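Local structure of periplasmic binding protein (Mycobacterium smegmatis, 4MDY) at residues V15-A20 with A138-Q143; A36-Q41 with T55-G60; L230-E235 with D258-T263. The protein probably binds an iron-containing solute outside the cell membrane and hands it to an ABC transporter for uptake. All blocks are in the same frame, centred on the assembly; numbering follows the deposited sequence. Where two conformers were deposited one is given.

Contact 1: residues V15-A20 with A138-Q143; sequences VTVRHA and ATIIGQ
V17, I140 and Q143 form the middle of a strand-on-helix contact, in which the first strand of the N-terminal beta hairpin (15-19 with 22-26) lies on helix 134-144 of the N-terminal lobe. Strand and helix run nearly antiparallel, their short axes at 157° and 8.9 Å apart at closest approach. Apolar side chains carry the core of the contact, with methyl groups also resting on backbone oxygens. I140 has CG1 anti to its backbone nitrogen (chi1 -163°), which sends the longer branch across V17 at about a right angle, with CG1 3.7 Å from V17 CB. Its CD1 methyl reaches on to R18 O, at 3.6 Å, and to the CB of H19, while V122 of strand 121-123 packs on the same isoleucine. One turn further on, V17 CG1 rests on Q143 CB, and V15 CG1 comes within 3.5 Å of Q143 O, near the end of the helix. H19 directs its ring to its own hairpin, where NE2 bonds to T24.

No direct hydrogen bond joins the two segments. V15 and V17 spend their backbone bonds on I26 and T24 of the partner strand, and water serves the other edge. The extended Q143 side chain brings OE1 over that edge, where it accepts from two waters: one, 3.0 Å from OE1, also donates to T16 O, and the other, 2.9 Å from OE1, accepts a bond from R18 N at 2.8 Å.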
loop_
_atom_site.group_PDB
_atom_site.type_symbol
_atom_site.label_atom_id
_atom_site.label_comp_id
_atom_site.label_asym_id
_atom_site.label_seq_id
_atom_site.Cartn_x
_atom_site.Cartn_y
_atom_site.Cartn_z
ATOM N N VAL A 15 7.537 -17.506 -19.254
ATOM C CA VAL A 15 8.217 -16.890 -18.118
ATOM C C VAL A 15 7.966 -17.736 -16.878
ATOM O O VAL A 15 6.860 -18.243 -16.664
ATOM C CB VAL A 15 7.730 -15.442 -17.869
ATOM C CG1 VAL A 15 8.175 -14.928 -16.505
ATOM C CG2 VAL A 15 8.263 -14.531 -18.960
ATOM N N THR A 16 8.998 -17.883 -16.057
ATOM C CA THR A 16 8.872 -18.609 -14.804
ATOM C C THR A 16 9.205 -17.670 -13.650
ATOM O O THR A 16 10.245 -17.033 -13.651
ATOM C CB THR A 16 9.777 -19.851 -14.805
ATOM O OG1 THR A 16 9.300 -20.764 -15.802
ATOM C CG2 THR A 16 9.777 -20.535 -13.445
ATOM N N VAL A 17 8.303 -17.569 -12.679
ATOM C CA VAL A 17 8.563 -16.759 -11.484
ATOM C C VAL A 17 8.683 -17.645 -10.258
ATOM O O VAL A 17 8.048 -18.688 -10.176
ATOM C CB VAL A 17 7.505 -15.656 -11.242
ATOM C CG1 VAL A 17 7.500 -14.672 -12.399
ATOM C CG2 VAL A 17 6.118 -16.240 -11.025
ATOM N N ARG A 18 9.507 -17.208 -9.314
ATOM C CA ARG A 18 9.794 -17.967 -8.107
ATOM C C ARG A 18 9.174 -17.270 -6.908
ATOM O O ARG A 18 9.340 -16.063 -6.722
ATOM C CB ARG A 18 11.306 -18.107 -7.933
ATOM C CG ARG A 18 11.995 -18.566 -9.208
ATOM C CD ARG A 18 13.478 -18.801 -8.993
ATOM N NE ARG A 18 13.728 -20.017 -8.214
ATOM C CZ ARG A 18 13.886 -21.245 -8.721
ATOM N NH1 ARG A 18 13.821 -21.466 -10.035
ATOM N NH2 ARG A 18 14.118 -22.268 -7.898
ATOM N N HIS A 19 8.440 -18.028 -6.107
ATOM C CA HIS A 19 7.703 -17.462 -4.984
ATOM C C HIS A 19 7.724 -18.426 -3.789
ATOM O O HIS A 19 8.409 -19.461 -3.821
ATOM C CB HIS A 19 6.269 -17.115 -5.432
ATOM C CG HIS A 19 5.553 -18.245 -6.099
ATOM N ND1 HIS A 19 5.182 -19.386 -5.426
ATOM C CD2 HIS A 19 5.151 -18.420 -7.379
ATOM C CE1 HIS A 19 4.583 -20.217 -6.257
ATOM N NE2 HIS A 19 4.552 -19.657 -7.452
ATOM N N ALA A 20 6.973 -18.090 -2.747
ATOM C CA ALA A 20 7.008 -18.833 -1.482
ATOM C C ALA A 20 6.628 -20.311 -1.605
ATOM O O ALA A 20 7.034 -21.118 -0.781
ATOM C CB ALA A 20 6.115 -18.155 -0.453
ATOM N N ALA A 138 5.726 -5.702 -6.845
ATOM C CA ALA A 138 5.728 -5.096 -8.171
ATOM C C ALA A 138 6.614 -5.894 -9.114
ATOM O O ALA A 138 6.225 -6.193 -10.236
ATOM C CB ALA A 138 6.209 -3.655 -8.097
ATOM N N THR A 139 7.806 -6.254 -8.647
ATOM C CA THR A 139 8.748 -6.976 -9.491
ATOM C C THR A 139 8.217 -8.325 -9.996
ATOM O O THR A 139 8.303 -8.607 -11.186
ATOM C CB THR A 139 10.103 -7.163 -8.786
ATOM O OG1 THR A 139 10.636 -5.870 -8.467
ATOM C CG2 THR A 139 11.087 -7.884 -9.694
ATOM N N ILE A 140 7.674 -9.153 -9.110
ATOM C CA ILE A 140 7.185 -10.460 -9.547
ATOM C C ILE A 140 5.980 -10.313 -10.486
ATOM O O ILE A 140 5.866 -11.061 -11.440
ATOM C CB ILE A 140 6.877 -11.409 -8.373
ATOM C CG1 ILE A 140 6.772 -12.851 -8.871
ATOM C CG2 ILE A 140 5.606 -11.001 -7.640
ATOM C CD1 ILE A 140 6.674 -13.873 -7.758
ATOM N N ILE A 141 5.108 -9.337 -10.230
ATOM C CA ILE A 141 3.933 -9.112 -11.096
ATOM C C ILE A 141 4.352 -8.643 -12.494
ATOM O O ILE A 141 3.825 -9.121 -13.502
ATOM C CB ILE A 141 2.937 -8.117 -10.463
ATOM C CG1 ILE A 141 2.320 -8.736 -9.210
ATOM C CG2 ILE A 141 1.841 -7.730 -11.458
ATOM C CD1 ILE A 141 1.536 -7.757 -8.356
ATOM N N GLY A 142 5.302 -7.709 -12.538
ATOM C CA GLY A 142 5.900 -7.256 -13.786
ATOM C C GLY A 142 6.482 -8.398 -14.596
ATOM O O GLY A 142 6.294 -8.459 -15.812
ATOM N N GLN A 143 7.174 -9.312 -13.918
ATOM C CA GLN A 143 7.721 -10.507 -14.570
ATOM C C GLN A 143 6.618 -11.381 -15.161
ATOM O O GLN A 143 6.668 -11.755 -16.334
ATOM C CB GLN A 143 8.568 -11.312 -13.585
ATOM C CG GLN A 143 9.907 -10.661 -13.305
ATOM C CD GLN A 143 10.656 -11.289 -12.146
ATOM O OE1 GLN A 143 10.475 -12.460 -11.823
ATOM N NE2 GLN A 143 11.511 -10.508 -11.517
HETATM O O HOH W 1 10.828 -14.154 -14.221
HETATM O O HOH W 2 10.682 -14.705 -9.978
#

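Contact 2: residues A36-Q41 with T55-G60; sequences AGLTEQ and TDWFGG
L38 packs over one face of the W57 indole where the loop leading into helix 40-46 meets the loop that leaves strand 53-55, on the N-terminal lobe. L38 CD1 stands 4.0 Å from the centroid of the five-membered ring of W57 and only 9° off its normal, a CH-pi contact; CB lies over the same face, and CD2 meets W57 CB. The indole is carried over the leucine because CG is anti to the backbone nitrogen (chi1 -180°). F58 CD1 lies against the opposite face, so the ring is sandwiched, while T39 CG2 approaches CZ3 obliquely at 3.6 Å. The second tight point is T55, whose CB sits 3.3 Å from G37 O and whose hydroxyl lies against the A36 backbone while bonding to S35 O.

The looser side, by Q41, is filled by two waters. One is 2.6 Å from G37 O, also bonds to Q41 OE1 and accepts a bond from T55 N; the other links L38 O with T55 O and accepts one from Q41 NE2 at 2.9 Å. Water thus meets both ends of the Q41 amide, and NE2 has a further, weak bond to G64 O. Within the first loop, E40 OE1 takes a bond from T39 N at 3.2 Å, and its other oxygen bonds to N104 N.

No direct hydrogen bond joins the two segments; their polar links run through water, while the direct touch is van der Waals packing around the CH-pi contact. F131 and F273 also meet the indole, and a PEG molecule, probably from the crystallisation liquor, lies about 4 Å from it. This is consistent with W57 lending an aromatic surface to the cleft where the family binds its solute.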
loop_
_atom_site.group_PDB
_atom_site.type_symbol
_atom_site.label_atom_id
_atom_site.label_comp_id
_atom_site.label_asym_id
_atom_site.label_seq_id
_atom_site.Cartn_x
_atom_site.Cartn_y
_atom_site.Cartn_z
ATOM N N ALA A 36 -6.316 -11.067 -6.905
ATOM C CA ALA A 36 -6.935 -11.746 -5.774
ATOM C C ALA A 36 -6.533 -11.174 -4.398
ATOM O O ALA A 36 -7.104 -11.565 -3.369
ATOM C CB ALA A 36 -6.638 -13.241 -5.844
ATOM N N GLY A 37 -5.582 -10.242 -4.377
ATOM C CA GLY A 37 -5.168 -9.595 -3.133
ATOM C C GLY A 37 -5.606 -8.145 -3.019
ATOM O O GLY A 37 -6.334 -7.633 -3.859
ATOM N N LEU A 38 -5.115 -7.475 -1.989
ATOM C CA LEU A 38 -5.628 -6.177 -1.585
ATOM C C LEU A 38 -5.108 -4.979 -2.371
ATOM O O LEU A 38 -5.754 -3.932 -2.363
ATOM C CB LEU A 38 -5.361 -5.970 -0.086
ATOM C CG LEU A 38 -6.022 -7.014 0.825
ATOM C CD1 LEU A 38 -5.646 -6.796 2.280
ATOM C CD2 LEU A 38 -7.542 -6.990 0.658
ATOM N N THR A 39 -3.962 -5.110 -3.045
ATOM C CA THR A 39 -3.331 -3.947 -3.698
ATOM C C THR A 39 -2.766 -4.198 -5.109
ATOM O O THR A 39 -2.321 -3.254 -5.766
ATOM C CB THR A 39 -2.175 -3.400 -2.826
ATOM O OG1 THR A 39 -1.233 -4.447 -2.581
ATOM C CG2 THR A 39 -2.683 -2.853 -1.494
ATOM N N GLU A 40 -2.799 -5.443 -5.582
ATOM C CA GLU A 40 -2.122 -5.833 -6.825
ATOM C C GLU A 40 -2.666 -5.149 -8.075
ATOM O O GLU A 40 -1.958 -5.054 -9.090
ATOM C CB GLU A 40 -2.168 -7.354 -7.020
ATOM C CG GLU A 40 -1.382 -8.140 -5.983
ATOM C CD GLU A 40 -2.241 -8.660 -4.853
ATOM O OE1 GLU A 40 -3.004 -7.855 -4.291
ATOM O OE2 GLU A 40 -2.147 -9.866 -4.526
ATOM N N GLN A 41 -3.917 -4.686 -8.019
ATOM C CA GLN A 41 -4.506 -4.018 -9.168
ATOM C C GLN A 41 -3.692 -2.803 -9.594
ATOM O O GLN A 41 -3.650 -2.494 -10.770
ATOM C CB GLN A 41 -5.983 -3.645 -8.937
ATOM C CG GLN A 41 -6.259 -2.515 -7.954
ATOM C CD GLN A 41 -6.469 -2.994 -6.533
ATOM O OE1 GLN A 41 -5.905 -4.010 -6.107
ATOM N NE2 GLN A 41 -7.276 -2.260 -5.783
ATOM N N THR A 55 -9.944 -7.231 -6.174
ATOM C CA THR A 55 -10.380 -7.529 -4.816
ATOM C C THR A 55 -10.409 -6.237 -4.005
ATOM O O THR A 55 -9.406 -5.516 -3.914
ATOM C CB THR A 55 -9.478 -8.589 -4.166
ATOM O OG1 THR A 55 -9.487 -9.770 -4.976
ATOM C CG2 THR A 55 -9.949 -8.946 -2.789
ATOM N N ASP A 56 -11.574 -5.944 -3.435
ATOM C CA ASP A 56 -11.779 -4.724 -2.666
ATOM C C ASP A 56 -11.066 -4.834 -1.325
ATOM O O ASP A 56 -10.941 -5.924 -0.766
ATOM C CB ASP A 56 -13.284 -4.478 -2.453
ATOM C CG ASP A 56 -13.613 -3.027 -2.132
ATOM O OD1 ASP A 56 -12.753 -2.140 -2.283
ATOM O OD2 ASP A 56 -14.755 -2.764 -1.725
ATOM N N TRP A 57 -10.580 -3.705 -0.827
ATOM C CA TRP A 57 -9.942 -3.639 0.484
ATOM C C TRP A 57 -10.718 -2.686 1.401
ATOM O O TRP A 57 -11.334 -3.125 2.369
ATOM C CB TRP A 57 -8.468 -3.235 0.325
ATOM C CG TRP A 57 -7.693 -3.133 1.599
ATOM C CD1 TRP A 57 -8.049 -3.607 2.834
ATOM C CD2 TRP A 57 -6.400 -2.544 1.756
ATOM N NE1 TRP A 57 -7.062 -3.324 3.750
ATOM C CE2 TRP A 57 -6.041 -2.671 3.115
ATOM C CE3 TRP A 57 -5.516 -1.905 0.880
ATOM C CZ2 TRP A 57 -4.832 -2.184 3.620
ATOM C CZ3 TRP A 57 -4.316 -1.423 1.382
ATOM C CH2 TRP A 57 -3.985 -1.569 2.736
ATOM N N PHE A 58 -10.690 -1.392 1.101
ATOM C CA PHE A 58 -11.479 -0.411 1.859
ATOM C C PHE A 58 -11.753 0.851 1.047
ATOM O O PHE A 58 -11.235 1.008 -0.060
ATOM C CB PHE A 58 -10.777 -0.052 3.178
ATOM C CG PHE A 58 -9.557 0.821 3.010
ATOM C CD1 PHE A 58 -8.355 0.280 2.573
ATOM C CD2 PHE A 58 -9.606 2.179 3.312
ATOM C CE1 PHE A 58 -7.227 1.078 2.423
ATOM C CE2 PHE A 58 -8.484 2.984 3.166
ATOM C CZ PHE A 58 -7.292 2.431 2.719
ATOM N N GLY A 59 -12.581 1.736 1.608
ATOM C CA GLY A 59 -12.854 3.047 1.024
ATOM C C GLY A 59 -14.061 3.156 0.105
ATOM O O GLY A 59 -14.399 4.252 -0.334
ATOM N N GLY A 60 -14.703 2.031 -0.203
ATOM C CA GLY A 60 -15.886 2.023 -1.069
ATOM C C GLY A 60 -15.679 2.677 -2.421
ATOM O O GLY A 60 -16.552 3.395 -2.907
HETATM O O HOH W 3 -7.065 -6.554 -6.135
HETATM O O HOH W 4 -8.145 -3.246 -3.191
#

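Contact 3: residues L230-E235 with D258-T263; sequences LIWTTE and DRNIFT
L230, I231 and W232 pair in register with N260, I261 and F262 as neighbouring parallel strands of a four-stranded parallel sheet. Helices fill most of the chain between them, making a beta-alpha-beta crossover, and 260-262 is an outermost strand.

L230 N donates to R259 O at 3.1 Å, and its carbonyl accepts I261 N at 2.8 Å. Its side chain runs beside that of N260, bringing CD1 close to OD1. I231 points to the other face with I261; both pack against L290 of helix 279-294, and I231 CG2 also meets T263 CG2. W232 returns to the face of L230, where its backbone N bonds to I261 O at 2.8 Å. Its indole NE1 donates to N260 OD1 at 2.9 Å. The oxygen lies in the ring plane, but the donor stands 61° out of the carbonyl plane, off the lone pairs. N260 ND2 bonds in turn to T255 OG1, so the amide is held at both ends. F262 CE1 comes over one face of the indole, 3.6 Å from W232 CD1; the phenyl and the five-membered ring are 25° from parallel and so offset that there is little stacking.

W232 O receives T263 N at 3.1 Å and, weakly, T234 N, since T233 is the centre of an inverse gamma turn. T233 turns its hydroxyl to L180 O on the strand flanking the other side. At T234 a reciprocal pair of bonds joins the segments. Its hydroxyl, set between backbone N and carbonyl carbon (chi1 48°), donates to T263 O at 2.8 Å, and T263 OG1 donates to T234 O at 2.7 Å, each donor on a lone pair in the carbonyl plane.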
loop_
_atom_site.group_PDB
_atom_site.type_symbol
_atom_site.label_atom_id
_atom_site.label_comp_id
_atom_site.label_asym_id
_atom_site.label_seq_id
_atom_site.Cartn_x
_atom_site.Cartn_y
_atom_site.Cartn_z
ATOM N N LEU A 230 3.559 14.472 13.441
ATOM C CA LEU A 230 2.742 13.261 13.479
ATOM C C LEU A 230 1.852 13.253 12.252
ATOM O O LEU A 230 1.158 14.229 11.972
ATOM C CB LEU A 230 1.860 13.211 14.732
ATOM C CG LEU A 230 2.547 13.392 16.080
ATOM C CD1 LEU A 230 1.507 13.306 17.185
ATOM C CD2 LEU A 230 3.643 12.360 16.292
ATOM N N ILE A 231 1.878 12.141 11.528
ATOM C CA ILE A 231 1.065 11.961 10.340
ATOM C C ILE A 231 -0.012 10.958 10.698
ATOM O O ILE A 231 0.260 9.777 10.838
ATOM C CB ILE A 231 1.920 11.457 9.153
ATOM C CG1 ILE A 231 3.118 12.389 8.929
ATOM C CG2 ILE A 231 1.079 11.351 7.892
ATOM C CD1 ILE A 231 4.200 11.807 8.046
ATOM N N TRP A 232 -1.231 11.447 10.888
ATOM C CA TRP A 232 -2.359 10.581 11.209
ATOM C C TRP A 232 -3.096 10.263 9.916
ATOM O O TRP A 232 -3.522 11.175 9.200
ATOM C CB TRP A 232 -3.318 11.278 12.161
ATOM C CG TRP A 232 -2.715 11.786 13.429
ATOM C CD1 TRP A 232 -2.034 12.962 13.607
ATOM C CD2 TRP A 232 -2.766 11.155 14.711
ATOM N NE1 TRP A 232 -1.656 13.096 14.920
ATOM C CE2 TRP A 232 -2.088 11.999 15.621
ATOM C CE3 TRP A 232 -3.310 9.952 15.182
ATOM C CZ2 TRP A 232 -1.956 11.688 16.973
ATOM C CZ3 TRP A 232 -3.185 9.646 16.528
ATOM C CH2 TRP A 232 -2.510 10.513 17.411
ATOM N N THR A 233 -3.268 8.979 9.618
ATOM C CA THR A 233 -3.873 8.581 8.352
ATOM C C THR A 233 -5.398 8.551 8.473
ATOM O O THR A 233 -6.049 7.517 8.289
ATOM C CB THR A 233 -3.305 7.246 7.838
ATOM O OG1 THR A 233 -3.508 6.216 8.812
ATOM C CG2 THR A 233 -1.803 7.407 7.543
ATOM N N THR A 234 -5.947 9.716 8.801
ATOM C CA THR A 234 -7.386 9.926 8.850
ATOM C C THR A 234 -7.993 9.794 7.458
ATOM O O THR A 234 -7.332 10.088 6.460
ATOM C CB THR A 234 -7.724 11.323 9.416
ATOM O OG1 THR A 234 -6.923 12.322 8.768
ATOM C CG2 THR A 234 -7.470 11.371 10.906
ATOM N N GLU A 235 -9.255 9.360 7.410
ATOM C CA GLU A 235 -9.997 9.202 6.164
ATOM C C GLU A 235 -11.230 10.112 6.125
ATOM O O GLU A 235 -12.000 10.069 5.168
ATOM C CB GLU A 235 -10.426 7.744 5.994
ATOM C CG GLU A 235 -9.259 6.765 5.965
ATOM C CD GLU A 235 -9.696 5.317 5.832
ATOM O OE1 GLU A 235 -10.775 5.065 5.250
ATOM O OE2 GLU A 235 -8.952 4.431 6.309
ATOM N N ASP A 258 0.634 22.662 16.593
ATOM C CA ASP A 258 0.083 22.497 15.241
ATOM C C ASP A 258 1.032 21.708 14.330
ATOM O O ASP A 258 1.306 22.122 13.203
ATOM C CB ASP A 258 -0.213 23.869 14.627
ATOM C CG ASP A 258 -1.092 23.790 13.384
ATOM O OD1 ASP A 258 -2.054 22.994 13.360
ATOM O OD2 ASP A 258 -0.828 24.552 12.432
ATOM N N ARG A 259 1.517 20.572 14.828
ATOM C CA ARG A 259 2.434 19.688 14.084
ATOM C C ARG A 259 1.784 18.340 13.744
ATOM O O ARG A 259 2.478 17.371 13.407
ATOM C CB ARG A 259 3.739 19.467 14.858
ATOM C CG ARG A 259 4.413 20.746 15.344
ATOM C CD ARG A 259 4.913 21.643 14.215
ATOM N NE ARG A 259 4.577 23.056 14.454
ATOM C CZ ARG A 259 5.425 24.029 14.803
ATOM N NH1 ARG A 259 4.952 25.256 14.994
ATOM N NH2 ARG A 259 6.728 23.802 14.963
ATOM N N ASN A 260 0.454 18.290 13.836
ATOM C CA ASN A 260 -0.319 17.163 13.342
ATOM C C ASN A 260 -0.636 17.361 11.875
ATOM O O ASN A 260 -1.025 18.456 11.461
ATOM C CB ASN A 260 -1.644 17.023 14.085
ATOM C CG ASN A 260 -1.473 16.578 15.526
ATOM O OD1 ASN A 260 -0.696 15.674 15.835
ATOM N ND2 ASN A 260 -2.235 17.193 16.413
ATOM N N ILE A 261 -0.457 16.300 11.097
ATOM C CA ILE A 261 -1.000 16.214 9.763
ATOM C C ILE A 261 -2.139 15.198 9.790
ATOM O O ILE A 261 -1.937 14.034 10.141
ATOM C CB ILE A 261 0.067 15.782 8.740
ATOM C CG1 ILE A 261 1.179 16.835 8.663
ATOM C CG2 ILE A 261 -0.563 15.590 7.370
ATOM C CD1 ILE A 261 2.413 16.403 7.910
ATOM N N PHE A 262 -3.335 15.648 9.430
ATOM C CA PHE A 262 -4.476 14.760 9.285
ATOM C C PHE A 262 -4.724 14.608 7.787
ATOM O O PHE A 262 -5.152 15.548 7.115
ATOM C CB PHE A 262 -5.709 15.308 10.012
ATOM C CG PHE A 262 -5.494 15.525 11.492
ATOM C CD1 PHE A 262 -5.431 14.446 12.367
ATOM C CD2 PHE A 262 -5.338 16.805 12.007
ATOM C CE1 PHE A 262 -5.233 14.639 13.729
ATOM C CE2 PHE A 262 -5.135 17.000 13.361
ATOM C CZ PHE A 262 -5.087 15.919 14.224
ATOM N N THR A 263 -4.421 13.423 7.264
ATOM C CA THR A 263 -4.489 13.185 5.834
ATOM C C THR A 263 -5.922 13.274 5.332
ATOM O O THR A 263 -6.879 13.013 6.068
ATOM C CB THR A 263 -3.943 11.797 5.456
ATOM O OG1 THR A 263 -4.724 10.782 6.106
ATOM C CG2 THR A 263 -2.469 11.666 5.849
#

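In the fold
Contacts 1 and 2 belong to the N-terminal lobe and contact 3 to the C-terminal lobe, the two-lobed build expected of this family. Contact 2 is nested within the chain closed by contact 1; their centres are 19 Å apart, and they meet where I141 CD1 packs on E40 CG at 3.8 Å. Contact 2 also reaches across to contact 3, with F58 CE2 3.5 Å from E235 OE2 although the centres are 23 Å apart. Contacts 1 and 3 lie on opposite sides of the chain's centre, their nearest atoms about 21 Å apart. PEG is bound about 4 Å from the side chain of W57 and about 6 Å from that of T233, consistent with a cleft between the lobes.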